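Local coordinates for protein 3-methyladenine DNA glycosylase (Helicobacter pylori, PDB 1PU6) that removes alkylated bases such as 3-methyladenine from DNA, the first step of base excision repair, as a glycosylase of the helix-hairpin-helix superfamily, at residues Leu2-Leu14 with Gly177-Tyr189. Residues are numbered along the deposited sequence; the frame is centred on the assembly and turned at random.
Sequences LDSFEILKALKSL and GVQENLNSALALY
Gly177 takes the hydroxyl of Ser4 against its backbone, OG standing 3.1 Å from Gly177 CA, where the N-terminal helix 4-12 of this all-helical helix-hairpin-helix glycosylase starts beside the end of helix 167-179. That oxygen hydrogen-bonds to the carbonyl of Phe174, one turn back, so the first turn of helix 4-12 is tied to the last turns of its neighbour. With no side chain at Gly177, the two backbones come close here, Ser4 CA lying 4.7 Å from Gly177 CA. Val178 CG2 makes a loose contact with Ser4 OG and Leu8 CD2.

Past the bend, Asn181 lies over one face of the Phe5 ring, its CB 3.9 Å from the ring centroid in a CH-pi contact and its amide plane turned just 18° from the ring. The amide is fixed in that pose by a nearly straight bond from its ND2 to Gly177 O, made in the carbonyl plane. Lys9 CG lies over the opposite face, likewise toward the rim. With CG anti to the backbone N (chi1 179°), Phe5 reaches across to helix 182-187, which runs almost parallel to helix 4-12; Ser184 CB meets Phe5 CZ at 3.4 Å and Ala185 packs against Phe5 CE2.

Leu188 then lies alongside Leu8, the two side chains pointing opposite ways, with Leu188 CD1 3.8 Å from Leu8 CD2, and Phe202 of helix 195-203 also packs on Leu8. At Tyr189 the last methylenes of Lys12 cross the ring at a slant, brought there by kinks in the lysine chain, while the phenol OH hydrogen-bonds to the carboxylated lysine at position 205. The touching atom of Lys12 is CE, 3.5 Å from Tyr189 CE1.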
ATOM      1  N   LEU A   2     -25.936  -6.710  -3.397  1.00 35.87           N
ATOM      2  CA  LEU A   2     -24.420  -6.559  -3.446  1.00 35.51           C
ATOM      3  C   LEU A   2     -23.805  -5.318  -2.708  1.00 33.26           C
ATOM      4  O   LEU A   2     -23.931  -4.153  -3.122  1.00 35.80           O
ATOM      5  CB  LEU A   2     -23.882  -6.636  -4.890  1.00 36.59           C
ATOM      6  CG  LEU A   2     -22.384  -6.968  -4.964  1.00 40.55           C
ATOM      7  CD1 LEU A   2     -22.167  -8.435  -4.565  1.00 42.32           C
ATOM      8  CD2 LEU A   2     -21.744  -6.647  -6.339  1.00 43.26           C
ATOM      9  N   ASP A   3     -23.152  -5.583  -1.593  1.00 29.81           N
ATOM     10  CA  ASP A   3     -22.352  -4.557  -0.931  1.00 25.41           C
ATOM     11  C   ASP A   3     -20.988  -5.170  -0.661  1.00 23.29           C
ATOM     12  O   ASP A   3     -20.756  -6.349  -0.978  1.00 22.24           O
ATOM     13  CB  ASP A   3     -22.999  -4.034   0.355  1.00 26.10           C
ATOM     14  CG  ASP A   3     -23.314  -5.124   1.364  0.50 24.53           C
ATOM     15  OD1 ASP A   3     -22.427  -5.949   1.646  0.50 16.15           O
ATOM     16  OD2 ASP A   3     -24.429  -5.214   1.946  0.50 25.63           O
ATOM     17  N   SER A   4     -20.081  -4.386  -0.090  1.00 21.33           N
ATOM     18  CA  SER A   4     -18.704  -4.840   0.041  1.00 19.43           C
ATOM     19  C   SER A   4     -18.592  -5.890   1.127  1.00 19.47           C
ATOM     20  O   SER A   4     -17.625  -6.637   1.128  1.00 18.62           O
ATOM     21  CB  SER A   4     -17.758  -3.679   0.315  1.00 19.19           C
ATOM     22  OG  SER A   4     -17.945  -3.154   1.623  1.00 19.90           O
ATOM     23  N   PHE A   5     -19.553  -5.932   2.058  1.00 18.92           N
ATOM     24  CA  PHE A   5     -19.494  -6.978   3.079  1.00 19.26           C
ATOM     25  C   PHE A   5     -19.786  -8.337   2.463  1.00 19.66           C
ATOM     26  O   PHE A   5     -19.132  -9.335   2.793  1.00 18.91           O
ATOM     27  CB  PHE A   5     -20.450  -6.685   4.263  1.00 19.68           C
ATOM     28  CG  PHE A   5     -20.430  -7.751   5.315  1.00 23.87           C
ATOM     29  CD1 PHE A   5     -21.590  -8.451   5.634  1.00 26.91           C
ATOM     30  CD2 PHE A   5     -19.237  -8.099   5.946  1.00 27.18           C
ATOM     31  CE1 PHE A   5     -21.552  -9.487   6.629  1.00 29.69           C
ATOM     32  CE2 PHE A   5     -19.196  -9.113   6.906  1.00 29.15           C
ATOM     33  CZ  PHE A   5     -20.340  -9.792   7.247  1.00 27.27           C
ATOM     34  N   GLU A   6     -20.720  -8.379   1.514  1.00 19.99           N
ATOM     35  CA  GLU A   6     -20.935  -9.625   0.731  1.00 20.13           C
ATOM     36  C   GLU A   6     -19.703 -10.097  -0.059  1.00 20.44           C
ATOM     37  O   GLU A   6     -19.397 -11.320  -0.074  1.00 20.56           O
ATOM     38  CB  GLU A   6     -22.171  -9.538  -0.149  1.00 23.11           C
ATOM     39  CG  GLU A   6     -23.436  -9.182   0.636  1.00 27.59           C
ATOM     40  CD  GLU A   6     -23.874 -10.296   1.582  1.00 36.23           C
ATOM     41  OE1 GLU A   6     -24.428  -9.964   2.655  1.00 38.78           O
ATOM     42  OE2 GLU A   6     -23.666 -11.506   1.263  1.00 40.87           O
ATOM     43  N   ILE A   7     -18.985  -9.135  -0.650  1.00 17.51           N
ATOM     44  CA  ILE A   7     -17.779  -9.423  -1.420  1.00 17.74           C
ATOM     45  C   ILE A   7     -16.699  -9.942  -0.454  1.00 17.13           C
ATOM     46  O   ILE A   7     -16.022 -10.925  -0.774  1.00 16.99           O
ATOM     47  CB  ILE A   7     -17.296  -8.156  -2.183  1.00 18.18           C
ATOM     48  CG1 ILE A   7     -18.326  -7.783  -3.268  1.00 18.65           C
ATOM     49  CG2 ILE A   7     -15.880  -8.356  -2.792  1.00 17.87           C
ATOM     50  CD1 ILE A   7     -18.075  -6.445  -3.924  1.00 20.98           C
ATOM     51  N   LEU A   8     -16.532  -9.270   0.701  1.00 16.77           N
ATOM     52  CA  LEU A   8     -15.553  -9.713   1.705  1.00 16.37           C
ATOM     53  C   LEU A   8     -15.816 -11.173   2.115  1.00 17.49           C
ATOM     54  O   LEU A   8     -14.880 -12.013   2.112  1.00 18.23           O
ATOM     55  CB  LEU A   8     -15.549  -8.812   2.937  1.00 15.18           C
ATOM     56  CG  LEU A   8     -14.613  -9.277   4.079  1.00 15.53           C
ATOM     57  CD1 LEU A   8     -13.129  -9.441   3.623  1.00 18.37           C
ATOM     58  CD2 LEU A   8     -14.657  -8.285   5.276  1.00 18.43           C
ATOM     59  N   LYS A   9     -17.068 -11.502   2.451  1.00 17.96           N
ATOM     60  CA  LYS A   9     -17.365 -12.900   2.799  1.00 18.27           C
ATOM     61  C   LYS A   9     -17.006 -13.879   1.657  1.00 18.49           C
ATOM     62  O   LYS A   9     -16.425 -14.973   1.899  1.00 18.32           O
ATOM     63  CB  LYS A   9     -18.866 -13.033   3.178  1.00 19.91           C
ATOM     64  CG  LYS A   9     -19.212 -12.398   4.513  1.00 22.33           C
ATOM     65  CD  LYS A   9     -20.649 -12.698   4.973  1.00 25.14           C
ATOM     66  CE  LYS A   9     -21.642 -11.937   4.111  1.00 28.64           C
ATOM     67  NZ  LYS A   9     -23.077 -12.230   4.413  1.00 32.41           N
ATOM     68  N   ALA A  10     -17.375 -13.525   0.423  1.00 18.55           N
ATOM     69  CA  ALA A  10     -17.092 -14.403  -0.727  1.00 18.98           C
ATOM     70  C   ALA A  10     -15.601 -14.625  -0.933  1.00 18.59           C
ATOM     71  O   ALA A  10     -15.137 -15.779  -1.135  1.00 20.02           O
ATOM     72  CB  ALA A  10     -17.727 -13.819  -2.007  1.00 20.30           C
ATOM     73  N   LEU A  11     -14.829 -13.559  -0.839  1.00 16.72           N
ATOM     74  CA  LEU A  11     -13.392 -13.694  -1.050  1.00 16.42           C
ATOM     75  C   LEU A  11     -12.740 -14.452   0.120  1.00 17.13           C
ATOM     76  O   LEU A  11     -11.815 -15.304  -0.086  1.00 17.49           O
ATOM     77  CB  LEU A  11     -12.750 -12.317  -1.231  1.00 17.44           C
ATOM     78  CG  LEU A  11     -13.072 -11.607  -2.573  1.00 17.93           C
ATOM     79  CD1 LEU A  11     -12.542 -10.173  -2.560  1.00 20.42           C
ATOM     80  CD2 LEU A  11     -12.470 -12.395  -3.772  1.00 20.70           C
ATOM     81  N   LYS A  12     -13.223 -14.179   1.339  1.00 17.94           N
ATOM     82  CA  LYS A  12     -12.722 -14.863   2.514  1.00 18.62           C
ATOM     83  C   LYS A  12     -12.872 -16.399   2.354  1.00 19.46           C
ATOM     84  O   LYS A  12     -11.980 -17.192   2.757  1.00 20.66           O
ATOM     85  CB  LYS A  12     -13.471 -14.393   3.766  1.00 19.49           C
ATOM     86  CG  LYS A  12     -13.024 -15.039   5.074  1.00 21.73           C
ATOM     87  CD  LYS A  12     -11.643 -14.560   5.443  1.00 24.90           C
ATOM     88  CE  LYS A  12     -11.441 -14.625   6.965  1.00 28.60           C
ATOM     89  NZ  LYS A  12     -10.967 -15.978   7.257  1.00 35.77           N
ATOM     90  N   SER A  13     -13.984 -16.803   1.769  1.00 19.40           N
ATOM     91  CA  SER A  13     -14.277 -18.245   1.610  1.00 20.33           C
ATOM     92  C   SER A  13     -13.308 -18.957   0.653  1.00 20.51           C
ATOM     93  O   SER A  13     -13.238 -20.182   0.633  1.00 21.60           O
ATOM     94  CB  SER A  13     -15.718 -18.404   1.140  1.00 20.65           C
ATOM     95  OG  SER A  13     -15.787 -18.226  -0.264  1.00 25.45           O
ATOM     96  N   LEU A  14     -12.560 -18.199  -0.149  1.00 20.46           N
ATOM     97  CA  LEU A  14     -11.607 -18.822  -1.097  1.00 20.36           C
ATOM     98  C   LEU A  14     -10.200 -19.099  -0.536  1.00 22.85           C
ATOM     99  O   LEU A  14      -9.380 -19.763  -1.205  1.00 22.50           O
ATOM    100  CB  LEU A  14     -11.453 -17.939  -2.351  1.00 21.05           C
ATOM    101  CG  LEU A  14     -12.731 -17.624  -3.123  1.00 20.81           C
ATOM    102  CD1 LEU A  14     -12.356 -16.646  -4.315  1.00 24.38           C
ATOM    103  CD2 LEU A  14     -13.396 -18.944  -3.566  1.00 25.17           C
ATOM    104  N   GLY A 177     -19.514  -0.736   3.311  1.00 20.46           N
ATOM    105  CA  GLY A 177     -20.138  -2.039   3.532  1.00 18.65           C
ATOM    106  C   GLY A 177     -19.561  -2.711   4.780  1.00 18.22           C
ATOM    107  O   GLY A 177     -20.273  -3.365   5.522  1.00 19.36           O
ATOM    108  N   VAL A 178     -18.259  -2.532   5.009  1.00 18.57           N
ATOM    109  CA  VAL A 178     -17.634  -3.078   6.218  1.00 18.01           C
ATOM    110  C   VAL A 178     -18.134  -2.278   7.462  1.00 18.81           C
ATOM    111  O   VAL A 178     -18.526  -2.862   8.498  1.00 18.79           O
ATOM    112  CB  VAL A 178     -16.094  -3.061   6.102  1.00 18.55           C
ATOM    113  CG1 VAL A 178     -15.450  -3.557   7.415  1.00 17.73           C
ATOM    114  CG2 VAL A 178     -15.631  -3.937   4.920  1.00 18.45           C
ATOM    115  N   GLN A 179     -18.099  -0.949   7.382  1.00 19.85           N
ATOM    116  CA  GLN A 179     -18.559  -0.109   8.517  1.00 22.10           C
ATOM    117  C   GLN A 179     -19.994  -0.427   8.937  1.00 22.44           C
ATOM    118  O   GLN A 179     -20.343  -0.461  10.144  1.00 24.31           O
ATOM    119  CB  GLN A 179     -18.482   1.380   8.154  1.00 23.05           C
ATOM    120  CG  GLN A 179     -17.057   1.896   7.913  1.00 26.27           C
ATOM    121  CD  GLN A 179     -17.029   3.302   7.190  1.00 33.04           C
ATOM    122  OE1 GLN A 179     -15.969   3.881   7.017  1.00 36.26           O
ATOM    123  NE2 GLN A 179     -18.213   3.832   6.810  1.00 36.37           N
ATOM    124  N   GLU A 180     -20.854  -0.616   7.956  1.00 22.23           N
ATOM    125  CA  GLU A 180     -22.276  -0.881   8.213  1.00 23.59           C
ATOM    126  C   GLU A 180     -22.523  -2.265   8.835  1.00 23.39           C
ATOM    127  O   GLU A 180     -23.623  -2.533   9.348  1.00 24.82           O
ATOM    128  CB  GLU A 180     -23.052  -0.724   6.884  1.00 25.66           C
ATOM    129  CG  GLU A 180     -23.224   0.743   6.454  1.00 31.13           C
ATOM    130  CD  GLU A 180     -23.521   0.957   4.966  1.00 39.62           C
ATOM    131  OE1 GLU A 180     -23.429   2.138   4.528  1.00 44.12           O
ATOM    132  OE2 GLU A 180     -23.818  -0.022   4.229  1.00 43.52           O
ATOM    133  N   ASN A 181     -21.507  -3.129   8.789  1.00 21.98           N
ATOM    134  CA  ASN A 181     -21.581  -4.506   9.232  1.00 22.03           C
ATOM    135  C   ASN A 181     -20.357  -4.825  10.119  1.00 21.77           C
ATOM    136  O   ASN A 181     -19.792  -5.926  10.062  1.00 22.57           O
ATOM    137  CB  ASN A 181     -21.572  -5.448   8.016  1.00 22.12           C
ATOM    138  CG  ASN A 181     -22.818  -5.357   7.198  1.00 26.22           C
ATOM    139  OD1 ASN A 181     -23.882  -5.881   7.621  1.00 26.57           O
ATOM    140  ND2 ASN A 181     -22.751  -4.702   6.042  1.00 23.31           N
ATOM    141  N   LEU A 182     -19.962  -3.862  10.935  1.00 21.20           N
ATOM    142  CA  LEU A 182     -18.672  -3.925  11.552  1.00 21.20           C
ATOM    143  C   LEU A 182     -18.531  -5.140  12.498  1.00 21.62           C
ATOM    144  O   LEU A 182     -17.508  -5.856  12.449  1.00 21.51           O
ATOM    145  CB  LEU A 182     -18.382  -2.629  12.301  1.00 22.83           C
ATOM    146  CG  LEU A 182     -16.999  -2.548  12.958  1.00 23.03           C
ATOM    147  CD1 LEU A 182     -15.904  -2.683  11.936  1.00 24.45           C
ATOM    148  CD2 LEU A 182     -16.934  -1.211  13.734  1.00 27.04           C
ATOM    149  N   ASN A 183     -19.527  -5.351  13.345  1.00 23.34           N
ATOM    150  CA  ASN A 183     -19.467  -6.502  14.235  1.00 23.68           C
ATOM    151  C   ASN A 183     -19.285  -7.798  13.454  1.00 24.97           C
ATOM    152  O   ASN A 183     -18.477  -8.679  13.849  1.00 23.05           O
ATOM    153  CB  ASN A 183     -20.727  -6.560  15.121  1.00 26.93           C
ATOM    154  CG  ASN A 183     -20.570  -5.746  16.393  1.00 32.83           C
ATOM    155  OD1 ASN A 183     -19.649  -4.923  16.506  1.00 37.64           O
ATOM    156  ND2 ASN A 183     -21.456  -5.975  17.365  1.00 40.42           N
ATOM    157  N   SER A 184     -20.074  -7.968  12.378  1.00 23.28           N
ATOM    158  CA  SER A 184     -20.003  -9.195  11.565  1.00 23.34           C
ATOM    159  C   SER A 184     -18.675  -9.359  10.881  1.00 23.18           C
ATOM    160  O   SER A 184     -18.127 -10.494  10.757  1.00 23.61           O
ATOM    161  CB  SER A 184     -21.134  -9.190  10.533  1.00 24.58           C
ATOM    162  OG  SER A 184     -22.393  -9.253  11.184  1.00 27.44           O
ATOM    163  N   ALA A 185     -18.149  -8.231  10.385  1.00 20.08           N
ATOM    164  CA  ALA A 185     -16.865  -8.263   9.614  1.00 19.99           C
ATOM    165  C   ALA A 185     -15.739  -8.676  10.574  1.00 18.74           C
ATOM    166  O   ALA A 185     -14.933  -9.557  10.267  1.00 19.18           O
ATOM    167  CB  ALA A 185     -16.618  -6.922   8.974  1.00 19.31           C
ATOM    168  N   LEU A 186     -15.734  -8.091  11.772  1.00 18.41           N
ATOM    169  CA  LEU A 186     -14.685  -8.414  12.752  1.00 19.33           C
ATOM    170  C   LEU A 186     -14.812  -9.874  13.257  1.00 19.74           C
ATOM    171  O   LEU A 186     -13.801 -10.567  13.572  1.00 19.93           O
ATOM    172  CB  LEU A 186     -14.742  -7.438  13.939  1.00 18.52           C
ATOM    173  CG  LEU A 186     -14.340  -6.009  13.513  1.00 19.88           C
ATOM    174  CD1 LEU A 186     -14.573  -5.079  14.693  1.00 24.86           C
ATOM    175  CD2 LEU A 186     -12.896  -5.869  13.006  1.00 22.96           C
ATOM    176  N   ALA A 187     -16.052 -10.380  13.263  1.00 19.76           N
ATOM    177  CA  ALA A 187     -16.279 -11.768  13.694  1.00 21.00           C
ATOM    178  C   ALA A 187     -15.753 -12.812  12.688  1.00 21.59           C
ATOM    179  O   ALA A 187     -15.482 -14.000  13.080  1.00 24.06           O
ATOM    180  CB  ALA A 187     -17.777 -11.950  14.004  1.00 21.30           C
ATOM    181  N   LEU A 188     -15.550 -12.409  11.424  1.00 21.36           N
ATOM    182  CA  LEU A 188     -14.886 -13.287  10.429  1.00 22.45           C
ATOM    183  C   LEU A 188     -13.484 -13.718  10.887  1.00 22.71           C
ATOM    184  O   LEU A 188     -12.957 -14.777  10.429  1.00 23.60           O
ATOM    185  CB  LEU A 188     -14.736 -12.590   9.053  1.00 20.70           C
ATOM    186  CG  LEU A 188     -16.017 -12.262   8.264  1.00 22.37           C
ATOM    187  CD1 LEU A 188     -15.628 -11.525   7.012  1.00 22.91           C
ATOM    188  CD2 LEU A 188     -16.755 -13.586   7.907  1.00 24.16           C
ATOM    189  N   TYR A 189     -12.896 -12.911  11.777  1.00 21.24           N
ATOM    190  CA  TYR A 189     -11.570 -13.164  12.313  1.00 21.95           C
ATOM    191  C   TYR A 189     -11.621 -13.443  13.810  1.00 23.41           C
ATOM    192  O   TYR A 189     -10.609 -13.277  14.509  1.00 24.04           O
ATOM    193  CB  TYR A 189     -10.683 -11.930  12.018  1.00 21.31           C
ATOM    194  CG  TYR A 189     -10.554 -11.656  10.529  1.00 19.61           C
ATOM    195  CD1 TYR A 189      -9.574 -12.310   9.729  1.00 19.25           C
ATOM    196  CD2 TYR A 189     -11.437 -10.763   9.897  1.00 18.48           C
ATOM    197  CE1 TYR A 189      -9.467 -12.025   8.324  1.00 18.38           C
ATOM    198  CE2 TYR A 189     -11.363 -10.508   8.532  1.00 18.21           C
ATOM    199  CZ  TYR A 189     -10.380 -11.141   7.738  1.00 19.72           C
ATOM    200  OH  TYR A 189     -10.349 -10.856   6.376  1.00 19.77           O
TER